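Local atomic coordinates of taurocyamine kinase (Schistosoma mansoni, PDB entry 4WOD), a protein that catalyses the reversible transfer of phosphate from ATP to the guanidino compound taurocyamine, a magnesium-dependent phosphagen kinase reaction that it carries out with a duplicated two-repeat chain. Residues 285-290 against 346-351; 353-358 against 397-402; 364-369 against 409-414; 370-375 against 416-421; 496-501 against 556-561. The protein carries 4 engineered substitutions. All blocks are in the same frame, centred on the assembly; numbering follows the deposited sequence.

Interaction 1 of 5, residues 285-290 against 346-351; sequences PMLASL and LELEVM
Leu-348 is the first residue of helix segment 346-351 to meet segment 285-290, and it does so by a methyl against a methyl: Leu-348 CD2 lies 4.2 Å from Leu-287 CD1, the side chains crossing at about a right angle. Leu-345, Leu-352 and Phe-293 also pack on Leu-287, which makes this touch part of a wider apolar cluster. The next residue, Glu-349, turns the contact polar and ties the long helix 331-355 to the chain just beyond strand 277-283 of the catalytic domain's antiparallel sheet. Its chain is bent (chi2 75°), which swings the carboxylate off its own helix toward the start of the short helix 285-288; an acid at the N-terminal turn of a helix is a familiar device. There it meets two successive backbone N-H groups, one on each oxygen: Leu-287 N to OE1 of Glu-349 at 2.7 Å (157° at the hydrogen), and Met-286 N to OE2 of Glu-349 at 3.2 Å (161°). Both oxygens accept on their syn lone pairs, and the positive helix end would probably favour the charge. Glu-349 OE2 also accepts from Gln-353 NE2 and has Pro-285 CD at 3.4 Å.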
# COMPACT_ATOMS: atom_id res chain seq x y z
N PRO A 285 6.01 2.22 -16.57
CA PRO A 285 6.78 3.03 -15.62
C PRO A 285 5.97 4.14 -14.93
O PRO A 285 6.23 4.43 -13.76
CB PRO A 285 7.88 3.65 -16.49
CG PRO A 285 7.27 3.71 -17.86
CD PRO A 285 6.47 2.42 -17.95
N MET A 286 5.02 4.76 -15.62
CA MET A 286 4.34 5.90 -15.02
C MET A 286 3.31 5.41 -14.03
O MET A 286 3.18 5.97 -12.95
CB MET A 286 3.70 6.79 -16.10
CG MET A 286 3.49 8.21 -15.63
SD MET A 286 3.52 9.40 -17.00
CE MET A 286 5.28 9.56 -17.26
N LEU A 287 2.59 4.35 -14.39
CA LEU A 287 1.63 3.73 -13.49
C LEU A 287 2.32 3.17 -12.25
O LEU A 287 1.82 3.32 -11.13
CB LEU A 287 0.86 2.61 -14.20
CG LEU A 287 -0.02 1.63 -13.44
CD1 LEU A 287 -1.20 2.29 -12.72
CD2 LEU A 287 -0.51 0.56 -14.42
N ALA A 288 3.47 2.55 -12.46
CA ALA A 288 4.25 1.93 -11.39
C ALA A 288 4.70 2.95 -10.36
O ALA A 288 5.02 2.60 -9.22
CB ALA A 288 5.45 1.21 -11.97
N SER A 289 4.72 4.21 -10.77
CA SER A 289 5.25 5.28 -9.93
C SER A 289 4.16 5.95 -9.10
O SER A 289 4.45 6.81 -8.26
CB SER A 289 5.96 6.33 -10.79
OG SER A 289 5.02 7.17 -11.44
N LEU A 290 2.91 5.59 -9.34
CA LEU A 290 1.82 6.15 -8.55
C LEU A 290 1.98 5.66 -7.12
O LEU A 290 2.48 4.56 -6.90
CB LEU A 290 0.45 5.77 -9.13
CG LEU A 290 0.17 6.43 -10.50
CD1 LEU A 290 -1.04 5.83 -11.14
CD2 LEU A 290 -0.00 7.94 -10.34
N LEU A 346 -3.18 -1.07 -18.56
CA LEU A 346 -2.41 -0.60 -19.70
C LEU A 346 -3.08 0.64 -20.31
O LEU A 346 -2.40 1.59 -20.74
CB LEU A 346 -2.23 -1.72 -20.74
CG LEU A 346 -1.43 -2.96 -20.32
CD1 LEU A 346 -1.54 -4.03 -21.39
CD2 LEU A 346 0.05 -2.66 -20.02
N GLU A 347 -4.41 0.65 -20.34
CA GLU A 347 -5.14 1.84 -20.80
C GLU A 347 -4.82 3.04 -19.88
O GLU A 347 -4.67 4.18 -20.34
CB GLU A 347 -6.65 1.59 -20.84
CG GLU A 347 -7.11 0.76 -22.02
CD GLU A 347 -8.59 0.39 -21.97
OE1 GLU A 347 -9.18 0.43 -20.88
OE2 GLU A 347 -9.16 0.04 -23.01
N LEU A 348 -4.69 2.76 -18.59
CA LEU A 348 -4.35 3.82 -17.64
C LEU A 348 -2.90 4.31 -17.83
O LEU A 348 -2.63 5.51 -17.69
CB LEU A 348 -4.57 3.34 -16.20
CG LEU A 348 -4.51 4.41 -15.11
CD1 LEU A 348 -5.42 5.58 -15.47
CD2 LEU A 348 -4.93 3.81 -13.78
N GLU A 349 -1.98 3.41 -18.16
CA GLU A 349 -0.61 3.85 -18.44
C GLU A 349 -0.61 4.79 -19.64
O GLU A 349 0.06 5.84 -19.65
CB GLU A 349 0.32 2.66 -18.71
CG GLU A 349 1.68 3.05 -19.23
CD GLU A 349 2.60 3.63 -18.15
OE1 GLU A 349 2.28 3.52 -16.95
OE2 GLU A 349 3.66 4.20 -18.51
N VAL A 350 -1.37 4.42 -20.66
CA VAL A 350 -1.46 5.24 -21.87
C VAL A 350 -2.02 6.63 -21.53
O VAL A 350 -1.49 7.64 -21.99
CB VAL A 350 -2.32 4.56 -22.94
CG1 VAL A 350 -2.68 5.54 -24.06
CG2 VAL A 350 -1.59 3.36 -23.50
N MET A 351 -3.06 6.66 -20.71
CA MET A 351 -3.66 7.93 -20.30
C MET A 351 -2.66 8.77 -19.52
O MET A 351 -2.53 9.97 -19.76
CB MET A 351 -4.92 7.70 -19.46
CG MET A 351 -6.12 7.19 -20.25
SD MET A 351 -7.57 6.85 -19.21
CE MET A 351 -7.32 5.14 -18.84

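Interaction 2 of 5, residues 353-358 against 397-402; sequences QEYNKG and KYDGKR
Tyr-355 and Asn-356 meet Asp-399 and Arg-402 in a polar contact at the surface, where the end of helix 331-355, in the first repeat, faces the turn after helix 392-398, in the second. With CG anti to the backbone N (chi1 -156°), Tyr-355 carries its ring toward Asp-399 and gives its OH proton to Asp-399 OD1 at 2.8 Å. That oxygen lies near the ring plane at the edge and is met almost along its C-O bond. The tyrosine OH also receives a weak bond from Leu-369 N. Arg-402 makes a second attachment: its NH2 serves the last helical carbonyl, Tyr-355 O, at 3.3 Å, and OD1 of Asn-356, just past the helix end, at 3.2 Å. Both acceptors lie at the guanidinium edge; the amide of Asn-356 stands 75° to that plane, and NH2 approaches OD1 from above the amide carbonyl plane. Water 2 bridges OD1 of Asn-356 and NH1 of Arg-402. Asn-356 ND2 is bound to Leu-352 O and Val-366 O, and Arg-402 NH1 to Gly-406 O. Asp-399 sits in a type II beta turn from Tyr-398 to Lys-401, with Gly-400 at its third position (phi 82°), and Arg-402 follows directly after it.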
# COMPACT_ATOMS: atom_id res chain seq x y z
N GLN A 353 0.63 8.64 -19.70
CA GLN A 353 1.68 9.08 -20.60
C GLN A 353 1.20 10.31 -21.37
O GLN A 353 1.95 11.27 -21.51
CB GLN A 353 2.11 7.95 -21.56
CG GLN A 353 2.89 6.82 -20.86
CD GLN A 353 4.23 7.27 -20.28
OE1 GLN A 353 4.78 8.30 -20.69
NE2 GLN A 353 4.75 6.51 -19.32
N GLU A 354 -0.06 10.30 -21.82
CA GLU A 354 -0.60 11.43 -22.57
C GLU A 354 -0.91 12.68 -21.70
O GLU A 354 -0.54 13.80 -22.07
CB GLU A 354 -1.85 11.01 -23.33
CG GLU A 354 -1.57 9.96 -24.41
CD GLU A 354 -0.56 10.46 -25.44
OE1 GLU A 354 -0.71 11.60 -25.93
OE2 GLU A 354 0.42 9.72 -25.74
N TYR A 355 -1.56 12.47 -20.56
CA TYR A 355 -1.98 13.59 -19.70
C TYR A 355 -0.79 14.33 -19.10
O TYR A 355 -0.90 15.51 -18.76
CB TYR A 355 -2.90 13.10 -18.58
CG TYR A 355 -3.83 14.15 -18.01
CD1 TYR A 355 -4.88 14.64 -18.77
CD2 TYR A 355 -3.67 14.62 -16.72
CE1 TYR A 355 -5.73 15.58 -18.27
CE2 TYR A 355 -4.54 15.57 -16.20
CZ TYR A 355 -5.57 16.04 -16.99
OH TYR A 355 -6.45 16.98 -16.51
N ASN A 356 0.37 13.67 -19.03
CA ASN A 356 1.52 14.26 -18.34
C ASN A 356 2.66 14.61 -19.28
O ASN A 356 3.77 14.90 -18.84
CB ASN A 356 2.02 13.31 -17.24
CG ASN A 356 1.00 13.14 -16.12
OD1 ASN A 356 0.90 13.97 -15.21
ND2 ASN A 356 0.20 12.08 -16.20
N LYS A 357 2.37 14.61 -20.57
CA LYS A 357 3.33 15.05 -21.58
C LYS A 357 3.73 16.49 -21.24
O LYS A 357 2.87 17.33 -21.03
CB LYS A 357 2.71 14.99 -22.99
CG LYS A 357 3.46 14.16 -24.00
CD LYS A 357 2.99 14.47 -25.43
CE LYS A 357 3.78 15.66 -26.02
NZ LYS A 357 3.47 15.99 -27.46
N GLY A 358 5.01 16.77 -21.13
CA GLY A 358 5.42 18.14 -20.93
C GLY A 358 5.57 18.57 -19.49
O GLY A 358 6.10 19.66 -19.23
N LYS A 397 -13.57 23.90 -17.86
CA LYS A 397 -12.69 25.06 -17.79
C LYS A 397 -11.23 24.68 -17.49
O LYS A 397 -10.32 25.22 -18.10
CB LYS A 397 -13.19 26.04 -16.72
CG LYS A 397 -12.47 27.37 -16.65
CD LYS A 397 -13.09 28.22 -15.54
CE LYS A 397 -12.18 29.37 -15.16
NZ LYS A 397 -12.19 30.47 -16.14
N TYR A 398 -11.03 23.74 -16.55
CA TYR A 398 -9.71 23.51 -15.96
C TYR A 398 -9.00 22.23 -16.41
O TYR A 398 -7.83 22.03 -16.09
CB TYR A 398 -9.84 23.48 -14.43
CG TYR A 398 -10.01 24.85 -13.82
CD1 TYR A 398 -9.32 25.94 -14.31
CD2 TYR A 398 -10.87 25.05 -12.73
CE1 TYR A 398 -9.46 27.20 -13.75
CE2 TYR A 398 -11.01 26.29 -12.16
CZ TYR A 398 -10.31 27.37 -12.68
OH TYR A 398 -10.46 28.63 -12.12
N ASP A 399 -9.70 21.35 -17.11
CA ASP A 399 -9.07 20.16 -17.67
C ASP A 399 -7.87 20.55 -18.54
O ASP A 399 -8.00 21.32 -19.47
CB ASP A 399 -10.08 19.35 -18.48
CG ASP A 399 -9.73 17.87 -18.57
OD1 ASP A 399 -8.64 17.46 -18.11
OD2 ASP A 399 -10.56 17.11 -19.11
N GLY A 400 -6.69 20.03 -18.25
CA GLY A 400 -5.55 20.37 -19.09
C GLY A 400 -4.89 21.71 -18.76
O GLY A 400 -3.98 22.15 -19.46
N LYS A 401 -5.34 22.35 -17.69
CA LYS A 401 -4.67 23.55 -17.21
C LYS A 401 -3.63 23.18 -16.15
O LYS A 401 -3.86 22.28 -15.33
CB LYS A 401 -5.68 24.56 -16.65
CG LYS A 401 -5.04 25.85 -16.17
CD LYS A 401 -5.81 27.09 -16.64
CE LYS A 401 -4.85 28.17 -17.16
NZ LYS A 401 -3.63 28.31 -16.32
N ARG A 402 -2.49 23.86 -16.17
CA ARG A 402 -1.46 23.67 -15.14
C ARG A 402 -1.06 25.02 -14.57
O ARG A 402 -1.12 26.04 -15.26
CB ARG A 402 -0.22 22.97 -15.70
CG ARG A 402 -0.48 21.57 -16.26
CD ARG A 402 0.67 20.60 -15.93
NE ARG A 402 0.30 19.23 -16.30
CZ ARG A 402 0.68 18.15 -15.64
NH1 ARG A 402 1.47 18.25 -14.57
NH2 ARG A 402 0.27 16.95 -16.06
O HOH W 1 -1.00 18.82 -18.35
O HOH W 2 2.48 15.89 -13.48

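Interaction 3 of 5, residues 364-369 against 409-414; sequences MPVEPL and LAHMIR
Val-366 is the bump that seats segment 364-369 on helix 409-418. Val-366 CG1 stands 3.8 Å above the centre of the His-411 ring, a CH-pi contact, and CG2 presses on the backbone between Ala-410 and His-411. Ala-410, with only a methyl, lets the main chain pass close over it, Glu-367 O lying 3.5 Å from Ala-410 CB. Leu-369, its CG anti to the backbone N (chi1 176°), spreads its fork over the helix, CD2 meeting Leu-409 CD2 and CD1 meeting Ile-413 CD1, each at 3.7 Å. At the other end the extended Met-364 lays CE on Arg-414 CD. Polar clasps border this apolar middle. His-411 NE2 donates to Met-364 O at 2.6 Å, and Arg-414 grips Glu-367 side-on, NE to OE1 at 2.8 Å and NH2 to OE2 at 3.0 Å. Tyr-418 OH also binds Glu-367 OE2, while Asn-292 and Asp-557 O take further guanidinium bonds; the buried ion pair is therefore probably well compensated where the chain leads into helix 369-376.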
# COMPACT_ATOMS: atom_id res chain seq x y z
N MET A 364 5.02 14.77 -9.45
CA MET A 364 4.11 13.63 -9.47
C MET A 364 3.23 13.59 -10.73
O MET A 364 2.58 14.58 -11.05
CB MET A 364 3.24 13.65 -8.23
CG MET A 364 2.32 12.46 -8.06
SD MET A 364 1.05 12.80 -6.80
CE MET A 364 0.02 11.34 -6.97
N PRO A 365 3.20 12.46 -11.44
CA PRO A 365 2.26 12.37 -12.56
C PRO A 365 0.84 12.10 -12.04
O PRO A 365 0.69 11.60 -10.93
CB PRO A 365 2.81 11.19 -13.38
CG PRO A 365 3.52 10.35 -12.41
CD PRO A 365 4.09 11.29 -11.37
N VAL A 366 -0.19 12.46 -12.80
CA VAL A 366 -1.54 12.29 -12.32
C VAL A 366 -2.44 11.78 -13.44
O VAL A 366 -2.22 12.09 -14.61
CB VAL A 366 -2.11 13.62 -11.74
CG1 VAL A 366 -2.29 14.67 -12.85
CG2 VAL A 366 -3.41 13.37 -10.95
N GLU A 367 -3.43 10.98 -13.06
CA GLU A 367 -4.44 10.50 -14.01
C GLU A 367 -5.23 11.68 -14.60
O GLU A 367 -5.32 12.75 -13.97
CB GLU A 367 -5.39 9.51 -13.33
CG GLU A 367 -4.72 8.27 -12.71
CD GLU A 367 -4.34 8.42 -11.23
OE1 GLU A 367 -3.94 9.53 -10.81
OE2 GLU A 367 -4.46 7.43 -10.48
N PRO A 368 -5.79 11.51 -15.80
CA PRO A 368 -6.67 12.55 -16.35
C PRO A 368 -7.76 12.98 -15.36
O PRO A 368 -8.32 12.14 -14.64
CB PRO A 368 -7.29 11.87 -17.58
CG PRO A 368 -6.20 10.96 -18.06
CD PRO A 368 -5.60 10.40 -16.76
N LEU A 369 -8.02 14.28 -15.31
CA LEU A 369 -9.06 14.84 -14.45
C LEU A 369 -10.40 14.10 -14.59
O LEU A 369 -11.05 13.79 -13.59
CB LEU A 369 -9.25 16.32 -14.76
CG LEU A 369 -10.37 17.03 -14.01
CD1 LEU A 369 -10.22 16.85 -12.48
CD2 LEU A 369 -10.40 18.49 -14.41
N LEU A 409 -5.65 20.43 -11.40
CA LEU A 409 -6.86 20.20 -10.63
C LEU A 409 -6.98 18.72 -10.32
O LEU A 409 -7.48 18.32 -9.26
CB LEU A 409 -8.10 20.70 -11.40
CG LEU A 409 -9.48 20.53 -10.74
CD1 LEU A 409 -9.61 21.30 -9.43
CD2 LEU A 409 -10.58 20.96 -11.71
N ALA A 410 -6.51 17.91 -11.27
CA ALA A 410 -6.52 16.47 -11.10
C ALA A 410 -5.65 16.08 -9.91
O ALA A 410 -6.05 15.26 -9.08
CB ALA A 410 -6.03 15.79 -12.34
N HIS A 411 -4.48 16.71 -9.81
CA HIS A 411 -3.60 16.50 -8.65
C HIS A 411 -4.35 16.69 -7.34
O HIS A 411 -4.17 15.90 -6.40
CB HIS A 411 -2.41 17.47 -8.68
CG HIS A 411 -1.27 17.00 -9.52
ND1 HIS A 411 -0.84 17.67 -10.65
CD2 HIS A 411 -0.46 15.92 -9.40
CE1 HIS A 411 0.19 17.03 -11.17
NE2 HIS A 411 0.43 15.96 -10.44
N MET A 412 -5.16 17.73 -7.26
CA MET A 412 -5.68 18.14 -5.96
C MET A 412 -6.95 17.37 -5.55
O MET A 412 -7.24 17.25 -4.37
CB MET A 412 -5.90 19.66 -5.92
CG MET A 412 -7.17 20.20 -6.55
SD MET A 412 -7.34 22.01 -6.26
CE MET A 412 -5.68 22.51 -6.60
N ILE A 413 -7.66 16.78 -6.51
CA ILE A 413 -8.80 15.94 -6.12
C ILE A 413 -8.44 14.45 -5.96
O ILE A 413 -9.26 13.66 -5.48
CB ILE A 413 -9.98 16.04 -7.14
CG1 ILE A 413 -9.59 15.38 -8.46
CG2 ILE A 413 -10.43 17.51 -7.33
CD1 ILE A 413 -10.80 14.97 -9.30
N ARG A 414 -7.20 14.08 -6.30
CA ARG A 414 -6.79 12.68 -6.30
C ARG A 414 -7.00 12.00 -4.94
O ARG A 414 -7.49 10.85 -4.88
CB ARG A 414 -5.32 12.54 -6.71
CG ARG A 414 -4.95 11.12 -7.08
CD ARG A 414 -3.48 10.95 -7.50
NE ARG A 414 -3.26 9.63 -8.10
CZ ARG A 414 -3.00 8.53 -7.39
NH1 ARG A 414 -2.92 8.58 -6.06
NH2 ARG A 414 -2.84 7.37 -8.01

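Interaction 4 of 5, residues 370-375 against 416-421; sequences TYLAKL and GAYNNR
Asn-420 ND2 is shared among three carbonyl oxygens, one of them across the contact. Asn-420 ND2 bonds Gly-416 O at 3.0 Å, in the carbonyl plane, and more weakly Ala-417 O and, over the gap, Leu-375 O (3.4 Å). Water 4 reinforces the crossing by donating to Leu-375 O and to OD1 of Asn-420. The amide thus satisfies carbonyls at the last turn of helix 409-418 while leaning on helix 369-376. Between the helices the packing is apolar. With CG anti to the carbonyl carbon (chi1 -65°), Leu-375 sends CD1 over one face of the Tyr-418 ring, 3.9 Å from its centroid but offset toward the rim, so that CE1 and CZ are its nearest ring atoms. Leu-372 CD2 touches the same ring, 3.8 Å from Tyr-418 CE2. Ala-417, having only a methyl, lets the backbones close in: Ala-417 CB is 3.5 Å from Leu-372 O. The side chains of Tyr-371 and Tyr-418 cross at about a right angle, and water 3 joins their hydroxyls; Tyr-418 OH binds Glu-367 as well. Two short helices brought close over an alanine belong here to the small all-helical N-terminal domain characteristic of phosphagen kinases, in its second copy.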
# COMPACT_ATOMS: atom_id res chain seq x y z
N THR A 370 -10.82 13.81 -15.81
CA THR A 370 -12.13 13.16 -15.98
C THR A 370 -12.14 11.72 -15.48
O THR A 370 -13.20 11.21 -15.09
CB THR A 370 -12.59 13.16 -17.45
OG1 THR A 370 -11.58 12.54 -18.25
CG2 THR A 370 -12.82 14.59 -17.92
N TYR A 371 -10.98 11.08 -15.46
CA TYR A 371 -10.86 9.73 -14.88
C TYR A 371 -11.03 9.79 -13.36
O TYR A 371 -11.77 9.00 -12.77
CB TYR A 371 -9.52 9.09 -15.23
CG TYR A 371 -9.28 7.72 -14.59
CD1 TYR A 371 -9.80 6.57 -15.18
CD2 TYR A 371 -8.54 7.58 -13.42
CE1 TYR A 371 -9.59 5.32 -14.61
CE2 TYR A 371 -8.32 6.34 -12.85
CZ TYR A 371 -8.85 5.20 -13.45
OH TYR A 371 -8.64 3.94 -12.90
N LEU A 372 -10.33 10.73 -12.74
CA LEU A 372 -10.43 10.90 -11.30
C LEU A 372 -11.81 11.37 -10.88
O LEU A 372 -12.28 11.03 -9.81
CB LEU A 372 -9.36 11.89 -10.79
CG LEU A 372 -7.93 11.35 -10.91
CD1 LEU A 372 -6.89 12.43 -10.49
CD2 LEU A 372 -7.76 10.07 -10.11
N ALA A 373 -12.45 12.17 -11.72
CA ALA A 373 -13.80 12.65 -11.41
C ALA A 373 -14.79 11.48 -11.35
O ALA A 373 -15.75 11.51 -10.59
CB ALA A 373 -14.24 13.68 -12.44
N LYS A 374 -14.54 10.44 -12.16
CA LYS A 374 -15.40 9.25 -12.11
C LYS A 374 -15.18 8.51 -10.80
O LYS A 374 -16.15 8.14 -10.13
CB LYS A 374 -15.13 8.33 -13.31
CG LYS A 374 -15.44 8.98 -14.65
CD LYS A 374 -15.61 7.94 -15.76
CE LYS A 374 -14.51 8.04 -16.83
NZ LYS A 374 -14.95 8.76 -18.06
N LEU A 375 -13.93 8.33 -10.38
CA LEU A 375 -13.69 7.66 -9.09
C LEU A 375 -14.33 8.45 -7.93
O LEU A 375 -14.83 7.85 -6.96
CB LEU A 375 -12.19 7.46 -8.84
CG LEU A 375 -11.45 6.51 -9.78
CD1 LEU A 375 -9.95 6.50 -9.49
CD2 LEU A 375 -12.01 5.10 -9.68
N GLY A 416 -9.22 12.54 -2.77
CA GLY A 416 -10.64 12.27 -2.64
C GLY A 416 -11.13 11.21 -3.60
O GLY A 416 -11.95 10.35 -3.24
N ALA A 417 -10.64 11.26 -4.82
CA ALA A 417 -10.98 10.25 -5.82
C ALA A 417 -10.72 8.83 -5.29
O ALA A 417 -11.55 7.93 -5.46
CB ALA A 417 -10.21 10.49 -7.09
N TYR A 418 -9.58 8.63 -4.64
CA TYR A 418 -9.22 7.30 -4.15
C TYR A 418 -9.57 7.04 -2.68
O TYR A 418 -9.46 5.90 -2.21
CB TYR A 418 -7.73 7.07 -4.33
CG TYR A 418 -7.32 6.75 -5.74
CD1 TYR A 418 -7.62 5.51 -6.30
CD2 TYR A 418 -6.63 7.68 -6.52
CE1 TYR A 418 -7.24 5.20 -7.60
CE2 TYR A 418 -6.26 7.38 -7.82
CZ TYR A 418 -6.57 6.13 -8.35
OH TYR A 418 -6.17 5.82 -9.64
N ASN A 419 -9.96 8.09 -1.97
CA ASN A 419 -10.46 7.96 -0.59
C ASN A 419 -11.73 8.78 -0.43
O ASN A 419 -11.68 9.94 -0.01
CB ASN A 419 -9.40 8.39 0.42
CG ASN A 419 -8.10 7.61 0.27
OD1 ASN A 419 -7.91 6.56 0.89
ND2 ASN A 419 -7.20 8.12 -0.58
N ASN A 420 -12.86 8.16 -0.75
CA ASN A 420 -14.13 8.88 -0.88
C ASN A 420 -14.67 9.46 0.42
O ASN A 420 -15.62 10.21 0.40
CB ASN A 420 -15.20 7.96 -1.48
CG ASN A 420 -14.95 7.59 -2.94
OD1 ASN A 420 -15.52 6.61 -3.43
ND2 ASN A 420 -14.13 8.37 -3.63
N ARG A 421 -14.09 9.08 1.56
CA ARG A 421 -14.53 9.67 2.83
C ARG A 421 -13.73 10.94 3.14
O ARG A 421 -14.07 11.70 4.05
CB ARG A 421 -14.41 8.67 3.97
CG ARG A 421 -15.30 7.44 3.81
CD ARG A 421 -15.41 6.70 5.14
NE ARG A 421 -15.92 5.34 4.99
CZ ARG A 421 -16.09 4.49 6.01
NH1 ARG A 421 -15.79 4.84 7.24
NH2 ARG A 421 -16.56 3.27 5.78
O HOH W 3 -7.43 3.66 -10.73
O HOH W 4 -15.60 5.30 -6.04

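Interaction 5 of 5, residues 496-501 against 556-561; sequences FPTIMS and RDAGGY
Thr-498 and Gly-560 bring their CA atoms within 4.4 Å, yet no conventional hydrogen bond joins the two backbones. Segment 556-561 ends helix 553-558 in a Schellman motif, Gly-559 taking positive phi (103°), and segment 496-501 is an irregular turn laid against it. Between the backbones, glycine CH groups make the contact: CA of Gly-560 points its hydrogen almost straight at Pro-497 O, 3.5 Å away, and CA of Gly-559 lies 3.3 Å from Thr-498 O at a poorer angle. The glycines let the chains come so near that Thr-498 O and Gly-559 O, both acceptors, stand 3.0 Å apart. Arg-562, bound to Gly-559 O, probably eases the crowding; Arg-505 binds the neighbouring Pro-497 O. Among side chains, Thr-498 carries the contact. Thr-498 CB is 3.3 Å from Ala-558 O, and its methyl CG2, beside the backbone N and anti to the carbonyl carbon, rests 3.8 Å from Ala-558 CB; OG1 is bound to Thr-427 O. The predicted active-site Cys-631 has its side chain about 8 Å from that of Thr-498. Segment 496-501 lies in the loop between strand 480-489 and helix 502-517, and helix 409-418 lies against both segments, through His-411 on Ile-499 and Asn-415 on Ala-558.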
# COMPACT_ATOMS: atom_id res chain seq x y z
N PHE A 496 4.33 22.14 -3.08
CA PHE A 496 3.92 21.54 -1.79
C PHE A 496 4.32 20.07 -1.68
O PHE A 496 4.69 19.45 -2.68
CB PHE A 496 2.40 21.71 -1.61
CG PHE A 496 1.99 23.13 -1.39
CD1 PHE A 496 2.94 24.12 -1.15
CD2 PHE A 496 0.64 23.48 -1.42
CE1 PHE A 496 2.54 25.44 -0.92
CE2 PHE A 496 0.25 24.77 -1.21
CZ PHE A 496 1.20 25.76 -0.96
N PRO A 497 4.28 19.48 -0.44
CA PRO A 497 4.80 18.11 -0.29
C PRO A 497 4.02 17.07 -1.07
O PRO A 497 4.42 15.93 -1.10
CB PRO A 497 4.70 17.84 1.22
CG PRO A 497 4.73 19.23 1.86
CD PRO A 497 3.98 20.11 0.86
N THR A 498 2.91 17.47 -1.68
CA THR A 498 2.10 16.55 -2.48
C THR A 498 2.83 16.16 -3.77
O THR A 498 3.02 14.97 -4.04
CB THR A 498 0.73 17.18 -2.82
OG1 THR A 498 0.93 18.52 -3.25
CG2 THR A 498 -0.23 17.16 -1.61
N ILE A 499 3.27 17.15 -4.54
CA ILE A 499 3.75 16.92 -5.88
C ILE A 499 5.21 17.28 -6.09
O ILE A 499 5.79 16.94 -7.12
CB ILE A 499 2.86 17.69 -6.93
CG1 ILE A 499 3.09 19.21 -6.85
CG2 ILE A 499 1.42 17.36 -6.70
CD1 ILE A 499 2.40 19.99 -8.00
N MET A 500 5.82 17.93 -5.09
CA MET A 500 7.16 18.46 -5.25
C MET A 500 8.15 17.34 -5.58
O MET A 500 7.92 16.16 -5.25
CB MET A 500 7.61 19.21 -3.98
CG MET A 500 7.79 18.29 -2.81
SD MET A 500 7.90 19.21 -1.26
CE MET A 500 9.30 20.27 -1.56
N SER A 501 9.24 17.71 -6.22
CA SER A 501 10.23 16.72 -6.66
C SER A 501 11.13 16.36 -5.50
O SER A 501 11.07 17.00 -4.44
CB SER A 501 11.05 17.23 -7.83
OG SER A 501 12.05 18.17 -7.42
N ARG A 556 -0.99 9.75 1.34
CA ARG A 556 -0.29 8.92 0.36
C ARG A 556 -0.80 9.19 -1.06
O ARG A 556 -0.02 9.41 -1.96
CB ARG A 556 -0.45 7.43 0.69
CG ARG A 556 0.33 6.49 -0.24
CD ARG A 556 -0.23 5.06 -0.15
NE ARG A 556 -1.63 5.03 -0.56
CZ ARG A 556 -2.49 4.05 -0.28
NH1 ARG A 556 -2.10 3.01 0.43
NH2 ARG A 556 -3.75 4.13 -0.71
N ASP A 557 -2.11 9.17 -1.24
CA ASP A 557 -2.66 9.28 -2.58
C ASP A 557 -2.63 10.73 -3.13
O ASP A 557 -2.75 10.95 -4.34
CB ASP A 557 -4.07 8.71 -2.59
CG ASP A 557 -4.08 7.21 -2.28
OD1 ASP A 557 -3.01 6.59 -2.40
OD2 ASP A 557 -5.14 6.67 -1.90
N ALA A 558 -2.43 11.70 -2.23
CA ALA A 558 -2.09 13.05 -2.64
C ALA A 558 -0.63 13.17 -3.06
O ALA A 558 -0.23 14.16 -3.67
CB ALA A 558 -2.39 14.03 -1.52
N GLY A 559 0.18 12.17 -2.72
CA GLY A 559 1.56 12.12 -3.15
C GLY A 559 2.55 12.50 -2.05
O GLY A 559 3.73 12.67 -2.30
N GLY A 560 2.05 12.62 -0.82
CA GLY A 560 2.84 13.15 0.28
C GLY A 560 3.92 12.23 0.84
O GLY A 560 4.68 12.65 1.71
N TYR A 561 3.98 10.99 0.35
CA TYR A 561 5.00 10.04 0.79
C TYR A 561 5.91 9.65 -0.35
O TYR A 561 6.69 8.69 -0.26
CB TYR A 561 4.36 8.79 1.38
CG TYR A 561 3.47 9.08 2.56
CD1 TYR A 561 3.81 10.04 3.50
CD2 TYR A 561 2.27 8.38 2.74
CE1 TYR A 561 2.99 10.29 4.59
CE2 TYR A 561 1.45 8.63 3.81
CZ TYR A 561 1.81 9.58 4.74
OH TYR A 561 0.98 9.82 5.81

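Interactions 1 to 4 follow the chain across the junction of the two repeats, and interaction 5 joins them from later in the second repeat. Interactions 1, 3 and 5 are buried, interaction 4 is partly so, and interaction 2 lies at the surface; waters bridge interactions 2 and 4. Helix 331-355 serves interactions 1 and 2, helix 409-418 interactions 3 and 4. Chemistry varies with place: a carboxylate on backbone N-H groups in 1, a tyrosine-acid bond and an arginine in 2, a salt bridge bordering apolar side chains in 3, leucines on a ring in 4, glycine backbone in 5. Cross-links tie them together: Asn-356 to Val-366 O, Glu-367 to Tyr-418, and Asp-557 to both Arg-414 and Asn-419.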